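Local coordinates for purine catabolism protein pucG (Bacillus subtilis, PDB 3ISL) that transfers the amino group of (S)-ureidoglycine to glyoxylate, giving oxalurate and glycine in purine breakdown, with pyridoxal 5'-phosphate as cofactor, at residues Asp166-Val171 against Lys188-Ile193. Residues are numbered along the deposited sequence; the frame is centred on the assembly and turned at random.
Sequences DALFIV and KIDAAI
The carboxylate of buried Asp190 takes the backbone N-H of Phe169 on the anti lone pair of OD2, 2.6 Å from Phe169 N and nearly straight (168°). Chi1 of -59° sets the carboxylate beside its own backbone N; Asp190 N in turn donates to Phe169 O at 3.0 Å, in the carbonyl plane but bent. Phe169 O also accepts from Ala191 N. Salt bridges from Arg214 to OD2 and from Arg163 to OD1 probably offset the buried charge, and an alanine at Asp190 would probably leave both arginines short of a partner and the N-H of Phe169 without its acceptor. From here the parallel ladder runs on, Val171 N to Ala191 O at 2.8 Å and Ile193 N to Val171 O at 3.1 Å, joining neighbouring strands of the seven-stranded mixed sheet of this fold-type-I, class-V aminotransferase; the Ile193 side chain lies about 8 Å from the bound cofactor. On one face Ile170 meets Ala191 CB through CG1 and Ile193 CD1 through CG2 (3.8 Å), where Val78 of helix 71-82 packs against all three residues. On the other, Ile189 CG1 lies obliquely to the Phe169 ring, 3.9 Å from CD2, while Lys188 O approaches the ring edge in plane. Val171 CG2 sits over one ring face, toward its rim, and touches Ile189 CD1.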
loop_
_atom_site.group_PDB
_atom_site.type_symbol
_atom_site.label_atom_id
_atom_site.label_comp_id
_atom_site.label_asym_id
_atom_site.label_seq_id
_atom_site.Cartn_x
_atom_site.Cartn_y
_atom_site.Cartn_z
ATOM N N ASP A 166 -31.690 4.051 -10.070
ATOM C CA ASP A 166 -30.819 2.938 -10.444
ATOM C C ASP A 166 -29.445 3.459 -10.851
ATOM O O ASP A 166 -28.848 2.994 -11.805
ATOM C CB ASP A 166 -31.503 2.040 -11.510
ATOM C CG ASP A 166 -30.853 0.616 -11.629
ATOM O OD1 ASP A 166 -30.214 0.095 -10.656
ATOM O OD2 ASP A 166 -31.021 0.038 -12.738
ATOM N N ALA A 167 -28.933 4.438 -10.103
ATOM C CA ALA A 167 -27.500 4.807 -10.122
ATOM C C ALA A 167 -26.735 4.182 -8.923
ATOM O O ALA A 167 -27.318 3.994 -7.833
ATOM C CB ALA A 167 -27.339 6.368 -10.102
ATOM N N LEU A 168 -25.424 3.930 -9.105
ATOM C CA LEU A 168 -24.578 3.513 -8.008
ATOM C C LEU A 168 -24.052 4.699 -7.241
ATOM O O LEU A 168 -23.450 5.593 -7.828
ATOM C CB LEU A 168 -23.410 2.644 -8.505
ATOM C CG LEU A 168 -23.873 1.546 -9.468
ATOM C CD1 LEU A 168 -22.611 0.986 -10.128
ATOM C CD2 LEU A 168 -24.651 0.449 -8.642
ATOM N N PHE A 169 -24.310 4.739 -5.944
ATOM C CA PHE A 169 -23.866 5.882 -5.149
ATOM C C PHE A 169 -22.553 5.485 -4.474
ATOM O O PHE A 169 -22.557 4.610 -3.622
ATOM C CB PHE A 169 -24.957 6.194 -4.108
ATOM C CG PHE A 169 -24.696 7.407 -3.254
ATOM C CD1 PHE A 169 -24.027 8.508 -3.742
ATOM C CD2 PHE A 169 -25.277 7.486 -1.998
ATOM C CE1 PHE A 169 -23.870 9.627 -3.001
ATOM C CE2 PHE A 169 -25.145 8.623 -1.221
ATOM C CZ PHE A 169 -24.455 9.709 -1.734
ATOM N N ILE A 170 -21.440 6.100 -4.886
ATOM C CA ILE A 170 -20.100 5.712 -4.420
ATOM C C ILE A 170 -19.555 6.882 -3.637
ATOM O O ILE A 170 -19.458 7.973 -4.173
ATOM C CB ILE A 170 -19.203 5.325 -5.614
ATOM C CG1 ILE A 170 -19.804 4.059 -6.291
ATOM C CG2 ILE A 170 -17.673 5.077 -5.180
ATOM C CD1 ILE A 170 -19.377 3.910 -7.636
ATOM N N VAL A 171 -19.202 6.634 -2.379
ATOM C CA VAL A 171 -18.916 7.698 -1.444
ATOM C C VAL A 171 -17.476 7.640 -0.936
ATOM O O VAL A 171 -17.014 6.624 -0.543
ATOM C CB VAL A 171 -19.955 7.716 -0.235
ATOM C CG1 VAL A 171 -19.484 8.689 0.863
ATOM C CG2 VAL A 171 -21.350 8.180 -0.726
ATOM N N LYS A 188 -28.335 4.279 1.821
ATOM C CA LYS A 188 -28.426 3.674 0.521
ATOM C C LYS A 188 -27.158 4.011 -0.264
ATOM O O LYS A 188 -27.205 4.378 -1.441
ATOM C CB LYS A 188 -29.672 4.167 -0.257
ATOM C CG LYS A 188 -31.049 3.981 0.452
ATOM C CD LYS A 188 -31.384 2.567 0.850
ATOM C CE LYS A 188 -32.906 2.310 0.836
ATOM N NZ LYS A 188 -33.591 3.349 1.624
ATOM N N ILE A 189 -26.037 3.908 0.414
ATOM C CA ILE A 189 -24.734 3.968 -0.245
ATOM C C ILE A 189 -24.413 2.591 -0.806
ATOM O O ILE A 189 -24.496 1.547 -0.091
ATOM C CB ILE A 189 -23.638 4.439 0.763
ATOM C CG1 ILE A 189 -23.964 5.847 1.272
ATOM C CG2 ILE A 189 -22.194 4.267 0.183
ATOM C CD1 ILE A 189 -22.933 6.372 2.415
ATOM N N ASP A 190 -24.063 2.584 -2.087
ATOM C CA ASP A 190 -23.718 1.350 -2.775
ATOM C C ASP A 190 -22.262 0.914 -2.602
ATOM O O ASP A 190 -21.970 -0.287 -2.549
ATOM C CB ASP A 190 -24.086 1.469 -4.264
ATOM C CG ASP A 190 -25.556 1.754 -4.487
ATOM O OD1 ASP A 190 -26.357 0.832 -4.192
ATOM O OD2 ASP A 190 -25.894 2.883 -4.975
ATOM N N ALA A 191 -21.342 1.872 -2.573
ATOM C CA ALA A 191 -19.982 1.607 -2.240
ATOM C C ALA A 191 -19.431 2.749 -1.435
ATOM O O ALA A 191 -19.747 3.955 -1.720
ATOM C CB ALA A 191 -19.103 1.349 -3.544
ATOM N N ALA A 192 -18.622 2.409 -0.405
ATOM C CA ALA A 192 -17.993 3.432 0.456
ATOM C C ALA A 192 -16.532 3.050 0.591
ATOM O O ALA A 192 -16.217 1.898 0.708
ATOM C CB ALA A 192 -18.628 3.493 1.852
ATOM N N ILE A 193 -15.650 4.044 0.612
ATOM C CA ILE A 193 -14.265 3.749 0.792
ATOM C C ILE A 193 -13.812 4.573 1.951
ATOM O O ILE A 193 -14.062 5.791 2.023
ATOM C CB ILE A 193 -13.420 4.187 -0.458
ATOM C CG1 ILE A 193 -13.947 3.558 -1.768
ATOM C CG2 ILE A 193 -11.917 3.994 -0.165
ATOM C CD1 ILE A 193 -14.863 4.532 -2.698
#